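Local structure of probable serine protease HTRA3 (2P3W) at residues Pro17-Val20 / Asp21-Lys24; Gly51-Gln54 / Asp55-Ile59; Arg65-Asp69 / Ser70-Gln74; Val87-Asn91 / Asp92-Phe96. The protein probably cleaves proteins as a serine protease of the HtrA family, with a PDZ domain that binds a phage-derived peptide ligand. All coordinates share one frame; numbering follows the deposited sequence.

The four contacts follow one another along a single PDZ domain, each closing before the next opens: a helical turn, a beta turn, a helix cap and a hairpin. Contacts 2 and 4 have centres about 8 Å apart: strands 58-62 and 83-89 are neighbours in the antiparallel sheet, and Arg-89 reaches from the hairpin to the turn. Contact 3, centred about 15 Å from contact 2, opens helix 70-79 and touches contact 2 through Ile-59, Leu-67 and Leu-73. Contact 1, on helix 17-26 and about 17 Å from contact 2 between centres, reaches it through Leu-23 and Ile-58. Such local motifs fix the strands and helix 70-79, which, as in other PDZ domains, probably flanks the peptide groove.

Contact 1. Residues Pro17-Val20 / Asp21-Lys24; sequences PSLV and DELK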
loop_
_atom_site.group_PDB
_atom_site.type_symbol
_atom_site.label_atom_id
_atom_site.label_comp_id
_atom_site.label_asym_id
_atom_site.label_seq_id
_atom_site.Cartn_x
_atom_site.Cartn_y
_atom_site.Cartn_z
ATOM N N PRO A 17 -22.457 -2.232 8.145
ATOM C CA PRO A 17 -23.617 -1.358 7.930
ATOM C C PRO A 17 -23.233 0.117 7.784
ATOM O O PRO A 17 -23.811 0.818 6.950
ATOM C CB PRO A 17 -24.457 -1.577 9.188
ATOM C CG PRO A 17 -24.078 -2.927 9.657
ATOM C CD PRO A 17 -22.640 -3.117 9.310
ATOM N N SER A 18 -22.249 0.562 8.570
ATOM C CA SER A 18 -21.752 1.936 8.514
ATOM C C SER A 18 -21.236 2.282 7.122
ATOM O O SER A 18 -21.632 3.291 6.528
ATOM C CB SER A 18 -20.627 2.131 9.535
ATOM O OG SER A 18 -21.109 1.889 10.844
ATOM N N LEU A 19 -20.354 1.427 6.612
ATOM C CA LEU A 19 -19.821 1.584 5.274
ATOM C C LEU A 19 -20.929 1.488 4.212
ATOM O O LEU A 19 -20.936 2.260 3.253
ATOM C CB LEU A 19 -18.694 0.549 5.039
ATOM C CG LEU A 19 -17.850 0.643 3.773
ATOM C CD1 LEU A 19 -17.515 2.077 3.422
ATOM C CD2 LEU A 19 -16.586 -0.180 3.926
ATOM N N VAL A 20 -21.880 0.572 4.380
ATOM C CA VAL A 20 -22.949 0.403 3.369
ATOM C C VAL A 20 -23.743 1.705 3.220
ATOM O O VAL A 20 -24.105 2.090 2.100
ATOM C CB VAL A 20 -23.922 -0.781 3.695
ATOM C CG1 VAL A 20 -25.098 -0.818 2.706
ATOM C CG2 VAL A 20 -23.186 -2.124 3.697
ATOM N N ASP A 21 -23.994 2.382 4.344
ATOM C CA ASP A 21 -24.677 3.681 4.332
ATOM C C ASP A 21 -23.943 4.743 3.513
ATOM O O ASP A 21 -24.578 5.480 2.756
ATOM C CB ASP A 21 -24.898 4.206 5.761
ATOM C CG ASP A 21 -26.024 3.496 6.474
ATOM O OD1 ASP A 21 -26.475 2.435 5.987
ATOM O OD2 ASP A 21 -26.461 4.005 7.524
ATOM N N GLU A 22 -22.624 4.831 3.669
ATOM C CA GLU A 22 -21.829 5.789 2.888
ATOM C C GLU A 22 -21.909 5.466 1.405
ATOM O O GLU A 22 -22.113 6.349 0.571
ATOM C CB GLU A 22 -20.358 5.762 3.285
ATOM C CG GLU A 22 -20.082 6.069 4.722
ATOM C CD GLU A 22 -18.602 6.155 4.991
ATOM O OE1 GLU A 22 -17.829 6.230 4.010
ATOM O OE2 GLU A 22 -18.201 6.152 6.178
ATOM N N LEU A 23 -21.740 4.185 1.087
ATOM C CA LEU A 23 -21.769 3.742 -0.303
ATOM C C LEU A 23 -23.132 3.992 -0.942
ATOM O O LEU A 23 -23.196 4.389 -2.103
ATOM C CB LEU A 23 -21.393 2.260 -0.406
ATOM C CG LEU A 23 -20.017 1.878 0.147
ATOM C CD1 LEU A 23 -19.710 0.439 -0.186
ATOM C CD2 LEU A 23 -18.929 2.794 -0.387
ATOM N N LYS A 24 -24.210 3.767 -0.187
ATOM C CA LYS A 24 -25.568 4.080 -0.673
ATOM C C LYS A 24 -25.714 5.568 -0.977
ATOM O O LYS A 24 -26.304 5.937 -1.992
ATOM C CB LYS A 24 -26.658 3.644 0.322
ATOM C CG LYS A 24 -26.965 2.144 0.293
ATOM C CD LYS A 24 -28.397 1.820 0.736
ATOM C CE LYS A 24 -28.620 0.305 0.827
ATOM N NZ LYS A 24 -30.049 -0.077 0.683
#
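Leu-19 and Leu-23 lie one helical turn apart, and CD1 of Leu-19 meets Leu-23 at both its branch point and its CD2 methyl, the latter at 4.1 Å. The two side chains cross at a slant, and the branch point of Leu-23 also rests against the backbone, its CG only 3.3 Å from Leu-19 O. Leu-19 swings its CG away from its own backbone N (chi1 -172°), which carries CD1 along the helix towards the later leucine. A second i to i+4 pair forms on another flank, where Val-20 and Lys-24 run alongside each other in the same direction. There the CG1 methyl of Val-20 approaches the aliphatic CE of Lys-24 at 4.1 Å, so the lysine lends its hydrocarbon stem to the contact while its chain leads on towards solvent.

The backbone ladder beneath sets this spacing. Leu-23 N donates to Leu-19 O at 3.0 Å in a nearly straight bond (170° at the hydrogen), and Lys-24 N reaches Val-20 O at 2.8 Å. Asp-21 N is bonded to Pro-17 O at 3.0 Å, whereas the bond from Glu-22 N to Ser-18 O is weak. Before this ladder is under way, Leu-19 N is bonded to OG1 of Thr-16; at the other end, ND2 of Asn-27 is bonded to Leu-23 O.

This is the amphipathic pattern of a surface helix. Asp-21, Glu-22 and Lys-24 are exposed, while Leu-19 and Leu-23 turn helix 17-26 onto Tyr-38 of strand 37-42, and Leu-23 also reaches Ile-58 of strand 58-62.

Contact 2. Residues Gly51-Gln54 / Asp55-Ile59; sequences GGIQ and DGDII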
loop_
_atom_site.group_PDB
_atom_site.type_symbol
_atom_site.label_atom_id
_atom_site.label_comp_id
_atom_site.label_asym_id
_atom_site.label_seq_id
_atom_site.Cartn_x
_atom_site.Cartn_y
_atom_site.Cartn_z
ATOM N N GLY A 51 -4.367 -7.299 -12.850
ATOM C CA GLY A 51 -5.496 -8.205 -13.050
ATOM C C GLY A 51 -6.828 -7.535 -13.291
ATOM O O GLY A 51 -7.787 -8.216 -13.702
ATOM N N GLY A 52 -6.906 -6.222 -13.052
ATOM C CA GLY A 52 -8.111 -5.426 -13.377
ATOM C C GLY A 52 -8.987 -4.970 -12.224
ATOM O O GLY A 52 -10.060 -4.387 -12.435
ATOM N N ILE A 53 -8.565 -5.250 -11.007
ATOM C CA ILE A 53 -9.297 -4.791 -9.839
ATOM C C ILE A 53 -9.136 -3.263 -9.708
ATOM O O ILE A 53 -8.082 -2.701 -10.039
ATOM C CB ILE A 53 -8.849 -5.575 -8.603
ATOM C CG1 ILE A 53 -9.332 -7.062 -8.759
ATOM C CG2 ILE A 53 -9.390 -4.927 -7.329
ATOM C CD1 ILE A 53 -8.910 -7.999 -7.709
ATOM N N GLN A 54 -10.204 -2.604 -9.262
ATOM C CA GLN A 54 -10.277 -1.143 -9.197
ATOM C C GLN A 54 -10.817 -0.708 -7.846
ATOM O O GLN A 54 -11.598 -1.427 -7.217
ATOM C CB GLN A 54 -11.164 -0.608 -10.306
ATOM C CG GLN A 54 -10.538 -0.805 -11.675
ATOM C CD GLN A 54 -11.479 -0.567 -12.839
ATOM O OE1 GLN A 54 -12.601 -0.061 -12.664
ATOM N NE2 GLN A 54 -11.008 -0.892 -14.062
ATOM N N ASP A 55 -10.417 0.482 -7.385
ATOM C CA ASP A 55 -10.962 0.926 -6.108
ATOM C C ASP A 55 -12.483 1.109 -6.211
ATOM O O ASP A 55 -13.049 1.409 -7.273
ATOM C CB ASP A 55 -10.231 2.141 -5.531
ATOM C CG ASP A 55 -10.126 3.282 -6.495
ATOM O OD1 ASP A 55 -11.114 3.579 -7.196
ATOM O OD2 ASP A 55 -9.058 3.912 -6.524
ATOM N N GLY A 56 -13.156 0.822 -5.110
ATOM C CA GLY A 56 -14.607 0.799 -5.066
ATOM C C GLY A 56 -15.187 -0.601 -5.266
ATOM O O GLY A 56 -16.378 -0.817 -4.990
ATOM N N ASP A 57 -14.374 -1.524 -5.791
ATOM C CA ASP A 57 -14.796 -2.910 -6.022
ATOM C C ASP A 57 -15.133 -3.547 -4.689
ATOM O O ASP A 57 -14.535 -3.210 -3.663
ATOM C CB ASP A 57 -13.687 -3.700 -6.705
ATOM C CG ASP A 57 -13.601 -3.460 -8.189
ATOM O OD1 ASP A 57 -14.438 -2.723 -8.751
ATOM O OD2 ASP A 57 -12.697 -4.084 -8.797
ATOM N N ILE A 58 -16.121 -4.429 -4.663
ATOM C CA ILE A 58 -16.348 -5.250 -3.463
ATOM C C ILE A 58 -16.064 -6.709 -3.791
ATOM O O ILE A 58 -16.685 -7.268 -4.692
ATOM C CB ILE A 58 -17.782 -5.072 -2.915
ATOM C CG1 ILE A 58 -18.049 -3.613 -2.526
ATOM C CG2 ILE A 58 -18.020 -5.972 -1.689
ATOM C CD1 ILE A 58 -19.498 -3.229 -2.334
ATOM N N ILE A 59 -15.171 -7.332 -3.028
ATOM C CA ILE A 59 -14.775 -8.718 -3.221
ATOM C C ILE A 59 -15.703 -9.538 -2.333
ATOM O O ILE A 59 -15.767 -9.328 -1.110
ATOM C CB ILE A 59 -13.274 -8.953 -2.885
ATOM C CG1 ILE A 59 -12.376 -8.026 -3.735
ATOM C CG2 ILE A 59 -12.914 -10.411 -3.102
ATOM C CD1 ILE A 59 -10.946 -7.994 -3.323
#
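The carboxylate of Asp-57 is the flat group around which the type II beta turn Gln-54 to Asp-57 closes. Above its plane stands the backbone N-H of Gln-54, which donates to Asp-57 OD2 at 2.9 Å; the bond is straight at the hydrogen (166°), although the donor lies 64° out of the carboxylate plane. The other oxygen, OD1, is held by a salt bridge to NE of Arg-89 on strand 83-89. With both oxygens engaged, the group has little freedom to rotate.

Chi1 of -80° puts CG of Asp-57 on the side of its backbone N, which folds the carboxylate back over Gln-54. The backbone closes the same loop in the reverse sense: Asp-57 N donates to Gln-54 O at 3.1 Å. Asp-57 and Gln-54 therefore exchange two bonds, one from each main-chain N-H. Gly-56 supplies the positive phi that a type II turn needs at its third position.

Further back, Gly-52 ends helix 47-51 in a Schellman motif, and its O is bonded to NH2 of Arg-89. One arginine thus ties the helix end and the turn to the sheet, just where the chain enters strand 58-62 of the PDZ fold. An apolar neighbour of the carboxylate is Ile-53, whose side chain is packed on Leu-85 and Phe-96; its CG2 methyl lies 3.7 Å from Asp-57 OD2.

Contact 3. Residues Arg65-Asp69 / Ser70-Gln74; sequences RPLVD and SSELQ
Glu-72 reaches back from the first turn of helix 70-79 to the loop residues Leu-67 and Val-68, just after strand 65-66, and with Asp-69 it forms a capping box, a classic way of starting a helix. Glu-72 CB packs against the CD2 methyl of Leu-67 at 3.6 Å, the two side chains sliding past each other in opposite directions. CG lies beside its own backbone N (chi1 -64°) and the chain beyond it is extended, which brings the carboxylate back over the residues before the helix. CD passes the CG2 methyl of Val-68. At the tip, Glu-72 OE1 takes two backbone N-H groups: Val-68 N at 2.8 Å, nearly in line with the C-O bond, and Asp-69 N at 3.2 Å, from 62° out of the carboxylate plane. OE2 accepts from a water that also donates to Pro-66 O, so both oxygens help to fix the incoming chain.

Asp-69 is the N-cap partner in the box, its side chain capping Ser-71 N. In the main chain, Asp-69 O accepts from Glu-72 N at 3.0 Å. Beneath the polar network Leu-67 and Leu-73 meet through their CD1 methyls, part of the apolar layer joining helix to sheet. Arg-110 of the second subunit packs on Ser-70 and Ser-71 and is bonded to Gln-74, consistent with a ligand tail from that chain lying along this helix, which flanks the PDZ groove. Asp-69 OD1 takes both bonds from Ser-71, N at 3.1 Å and OG at 2.8 Å, from opposite faces of its plane.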
loop_
_atom_site.group_PDB
_atom_site.type_symbol
_atom_site.label_atom_id
_atom_site.label_comp_id
_atom_site.label_asym_id
_atom_site.label_seq_id
_atom_site.Cartn_x
_atom_site.Cartn_y
_atom_site.Cartn_z
ATOM N N ARG A 65 -15.651 -19.425 -1.980
ATOM C CA ARG A 65 -16.017 -19.265 -0.590
ATOM C C ARG A 65 -16.436 -17.843 -0.286
ATOM O O ARG A 65 -15.730 -16.901 -0.649
ATOM C CB ARG A 65 -14.845 -19.628 0.295
ATOM C CG ARG A 65 -14.367 -21.040 0.105
ATOM C CD ARG A 65 -13.438 -21.430 1.217
ATOM N NE ARG A 65 -12.394 -20.417 1.379
ATOM C CZ ARG A 65 -11.278 -20.348 0.663
ATOM N NH1 ARG A 65 -11.010 -21.245 -0.280
ATOM N NH2 ARG A 65 -10.417 -19.374 0.913
ATOM N N PRO A 66 -17.557 -17.675 0.433
ATOM C CA PRO A 66 -18.000 -16.328 0.796
ATOM C C PRO A 66 -17.023 -15.583 1.697
ATOM O O PRO A 66 -16.450 -16.165 2.620
ATOM C CB PRO A 66 -19.338 -16.558 1.510
ATOM C CG PRO A 66 -19.372 -17.984 1.860
ATOM C CD PRO A 66 -18.472 -18.721 0.931
ATOM N N LEU A 67 -16.835 -14.296 1.414
ATOM C CA LEU A 67 -16.036 -13.400 2.258
ATOM C C LEU A 67 -16.917 -12.449 3.049
ATOM O O LEU A 67 -17.754 -11.745 2.469
ATOM C CB LEU A 67 -15.061 -12.596 1.401
ATOM C CG LEU A 67 -13.892 -13.414 0.843
ATOM C CD1 LEU A 67 -13.111 -12.659 -0.220
ATOM C CD2 LEU A 67 -12.989 -13.860 1.961
ATOM N N VAL A 68 -16.747 -12.449 4.371
ATOM C CA VAL A 68 -17.457 -11.503 5.239
ATOM C C VAL A 68 -16.509 -10.593 6.027
ATOM O O VAL A 68 -16.940 -9.566 6.530
ATOM C CB VAL A 68 -18.436 -12.220 6.192
ATOM C CG1 VAL A 68 -19.442 -13.049 5.381
ATOM C CG2 VAL A 68 -17.694 -13.107 7.206
ATOM N N ASP A 69 -15.232 -10.968 6.146
ATOM C CA ASP A 69 -14.282 -10.194 6.981
ATOM C C ASP A 69 -12.912 -10.157 6.353
ATOM O O ASP A 69 -12.453 -11.123 5.757
ATOM C CB ASP A 69 -14.167 -10.804 8.387
ATOM C CG ASP A 69 -13.437 -9.889 9.364
ATOM O OD1 ASP A 69 -12.213 -10.056 9.595
ATOM O OD2 ASP A 69 -14.082 -8.965 9.882
ATOM N N SER A 70 -12.248 -9.017 6.460
ATOM C CA SER A 70 -10.930 -8.857 5.838
ATOM C C SER A 70 -9.918 -9.944 6.261
ATOM O O SER A 70 -9.091 -10.381 5.439
ATOM C CB SER A 70 -10.395 -7.455 6.101
ATOM O OG SER A 70 -10.171 -7.249 7.480
ATOM N N SER A 71 -9.994 -10.414 7.500
ATOM C CA SER A 71 -9.079 -11.465 7.973
ATOM C C SER A 71 -9.126 -12.721 7.100
ATOM O O SER A 71 -8.110 -13.445 6.964
ATOM C CB SER A 71 -9.390 -11.828 9.427
ATOM O OG SER A 71 -10.687 -12.400 9.561
ATOM N N GLU A 72 -10.295 -12.999 6.517
ATOM C CA GLU A 72 -10.456 -14.175 5.661
ATOM C C GLU A 72 -9.696 -13.980 4.366
ATOM O O GLU A 72 -9.108 -14.924 3.849
ATOM C CB GLU A 72 -11.935 -14.434 5.352
ATOM C CG GLU A 72 -12.757 -14.786 6.582
ATOM C CD GLU A 72 -14.249 -14.754 6.340
ATOM O OE1 GLU A 72 -14.721 -14.032 5.447
ATOM O OE2 GLU A 72 -14.964 -15.449 7.080
ATOM N N LEU A 73 -9.686 -12.759 3.828
ATOM C CA LEU A 73 -8.952 -12.515 2.583
ATOM C C LEU A 73 -7.436 -12.529 2.860
ATOM O O LEU A 73 -6.629 -13.074 2.084
ATOM C CB LEU A 73 -9.380 -11.203 1.934
ATOM C CG LEU A 73 -8.681 -10.894 0.600
ATOM C CD1 LEU A 73 -8.863 -12.014 -0.464
ATOM C CD2 LEU A 73 -9.218 -9.556 0.117
ATOM N N GLN A 74 -7.040 -11.918 3.962
ATOM C CA GLN A 74 -5.639 -12.023 4.404
ATOM C C GLN A 74 -5.180 -13.497 4.440
ATOM O O GLN A 74 -4.099 -13.837 3.941
ATOM C CB GLN A 74 -5.475 -11.388 5.783
ATOM C CG GLN A 74 -4.025 -11.202 6.161
ATOM C CD GLN A 74 -3.835 -10.658 7.557
ATOM O OE1 GLN A 74 -4.749 -10.059 8.140
ATOM N NE2 GLN A 74 -2.641 -10.871 8.117
HETATM O O HOH W 1 -17.315 -16.291 5.207
#

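Contact 4. Residues Val87-Asn91 / Asp92-Phe96; sequences VRRGN and DDLLF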
loop_
_atom_site.group_PDB
_atom_site.type_symbol
_atom_site.label_atom_id
_atom_site.label_comp_id
_atom_site.label_asym_id
_atom_site.label_seq_id
_atom_site.Cartn_x
_atom_site.Cartn_y
_atom_site.Cartn_z
ATOM N N VAL A 87 -16.153 -10.306 -7.775
ATOM C CA VAL A 87 -16.222 -8.892 -7.462
ATOM C C VAL A 87 -17.552 -8.302 -7.941
ATOM O O VAL A 87 -18.063 -8.635 -9.001
ATOM C CB VAL A 87 -15.048 -8.140 -8.152
ATOM C CG1 VAL A 87 -15.340 -6.652 -8.344
ATOM C CG2 VAL A 87 -13.712 -8.392 -7.414
ATOM N N ARG A 88 -18.110 -7.430 -7.112
ATOM C CA ARG A 88 -19.246 -6.600 -7.479
ATOM C C ARG A 88 -18.725 -5.214 -7.806
ATOM O O ARG A 88 -18.090 -4.581 -6.943
ATOM C CB ARG A 88 -20.218 -6.480 -6.310
ATOM C CG ARG A 88 -20.747 -7.789 -5.792
ATOM C CD ARG A 88 -21.729 -8.405 -6.743
ATOM N NE ARG A 88 -22.143 -9.710 -6.235
ATOM C CZ ARG A 88 -21.655 -10.888 -6.632
ATOM N NH1 ARG A 88 -20.713 -10.968 -7.572
ATOM N NH2 ARG A 88 -22.126 -12.009 -6.072
ATOM N N ARG A 89 -19.013 -4.738 -9.022
ATOM C CA ARG A 89 -18.637 -3.395 -9.460
ATOM C C ARG A 89 -19.878 -2.693 -9.987
ATOM O O ARG A 89 -20.288 -2.943 -11.090
ATOM C CB ARG A 89 -17.577 -3.487 -10.556
ATOM C CG ARG A 89 -17.076 -2.113 -11.057
ATOM C CD ARG A 89 -16.034 -2.258 -12.099
ATOM N NE ARG A 89 -14.800 -2.826 -11.540
ATOM C CZ ARG A 89 -13.780 -3.276 -12.276
ATOM N NH1 ARG A 89 -13.839 -3.254 -13.600
ATOM N NH2 ARG A 89 -12.717 -3.784 -11.684
ATOM N N GLY A 90 -20.497 -1.846 -9.177
ATOM C CA GLY A 90 -21.826 -1.328 -9.509
ATOM C C GLY A 90 -22.804 -2.473 -9.760
ATOM O O GLY A 90 -22.967 -3.354 -8.909
ATOM N N ASN A 91 -23.432 -2.464 -10.929
ATOM C CA ASN A 91 -24.366 -3.523 -11.320
ATOM C C ASN A 91 -23.693 -4.699 -12.019
ATOM O O ASN A 91 -24.377 -5.623 -12.463
ATOM C CB ASN A 91 -25.464 -2.947 -12.204
ATOM C CG ASN A 91 -26.309 -1.920 -11.469
ATOM O OD1 ASN A 91 -26.868 -2.212 -10.410
ATOM N ND2 ASN A 91 -26.381 -0.703 -12.011
ATOM N N ASP A 92 -22.365 -4.674 -12.130
ATOM C CA ASP A 92 -21.640 -5.742 -12.794
ATOM C C ASP A 92 -21.087 -6.758 -11.777
ATOM O O ASP A 92 -20.736 -6.408 -10.663
ATOM C CB ASP A 92 -20.493 -5.174 -13.635
ATOM C CG ASP A 92 -20.983 -4.458 -14.891
ATOM O OD1 ASP A 92 -22.181 -4.558 -15.232
ATOM O OD2 ASP A 92 -20.144 -3.800 -15.537
ATOM N N ASP A 93 -21.044 -8.006 -12.211
ATOM C CA ASP A 93 -20.533 -9.156 -11.460
ATOM C C ASP A 93 -19.352 -9.673 -12.281
ATOM O O ASP A 93 -19.526 -10.052 -13.455
ATOM C CB ASP A 93 -21.673 -10.158 -11.380
ATOM C CG ASP A 93 -21.345 -11.456 -10.621
ATOM O OD1 ASP A 93 -20.234 -11.604 -10.071
ATOM O OD2 ASP A 93 -22.285 -12.323 -10.586
ATOM N N LEU A 94 -18.168 -9.659 -11.685
ATOM C CA LEU A 94 -16.933 -9.952 -12.394
ATOM C C LEU A 94 -16.124 -11.042 -11.705
ATOM O O LEU A 94 -16.146 -11.142 -10.477
ATOM C CB LEU A 94 -16.085 -8.677 -12.464
ATOM C CG LEU A 94 -16.704 -7.496 -13.212
ATOM C CD1 LEU A 94 -15.901 -6.233 -12.912
ATOM C CD2 LEU A 94 -16.757 -7.743 -14.672
ATOM N N LEU A 95 -15.385 -11.821 -12.490
ATOM C CA LEU A 95 -14.434 -12.819 -11.957
ATOM C C LEU A 95 -13.000 -12.509 -12.400
ATOM O O LEU A 95 -12.752 -12.280 -13.576
ATOM C CB LEU A 95 -14.816 -14.242 -12.386
ATOM C CG LEU A 95 -14.025 -15.433 -11.808
ATOM C CD1 LEU A 95 -14.104 -15.480 -10.280
ATOM C CD2 LEU A 95 -14.517 -16.724 -12.370
ATOM N N PHE A 96 -12.070 -12.480 -11.435
ATOM C CA PHE A 96 -10.649 -12.188 -11.684
ATOM C C PHE A 96 -9.819 -13.372 -11.163
ATOM O O PHE A 96 -10.229 -14.047 -10.239
ATOM C CB PHE A 96 -10.194 -10.926 -10.954
ATOM C CG PHE A 96 -10.893 -9.671 -11.397
ATOM C CD1 PHE A 96 -10.530 -9.043 -12.560
ATOM C CD2 PHE A 96 -11.966 -9.169 -10.677
ATOM C CE1 PHE A 96 -11.201 -7.896 -13.006
ATOM C CE2 PHE A 96 -12.627 -8.009 -11.107
ATOM C CZ PHE A 96 -12.238 -7.379 -12.268
HETATM O O HOH W 2 -23.249 -6.119 -9.035
#
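Arg-88 and Asp-93 stand side by side on one face of the sheet, pointing the same way, and join in a salt bridge of 2.6 Å between Arg-88 NH1 and Asp-93 OD1. A bend in the arginine chain (chi2 -72°) brings NH1 there. The guanidinium and carboxylate planes are turned 69° apart, and NH2 of Arg-88 bonds instead to Glu-86.

On the reverse face the side chains cross. Arg-89 lies over Leu-94, whose CD1 methyl sits 3.6 Å above the guanidinium plane, shifted towards its rim. The Arg-89 side chain crosses that of Phe-96 at about a right angle, yet the guanidinium and ring planes are only 38° apart. Arg-89 NH2 lies 3.7 Å from Phe-96 CZ, but the polar partners of the group are Asp-57, at NE, and Gly-52 O, at NH2. Val-87 meets the ring at its edge, CG2 lying 3.8 Å from Phe-96 CD2.

Val-87 and Leu-94 exchange two backbone bonds, as do Arg-89 and Asp-92, with Arg-88 and Asp-93 the non-hydrogen-bonded pair between them. A water donates to both Gly-90 O and Asp-92 O. Gly-90, with positive phi, allows the type II' turn from Arg-89 to Asp-92 that makes this a beta hairpin with a two-residue loop, joining strands 83-89 and 92-103 of the PDZ sheet.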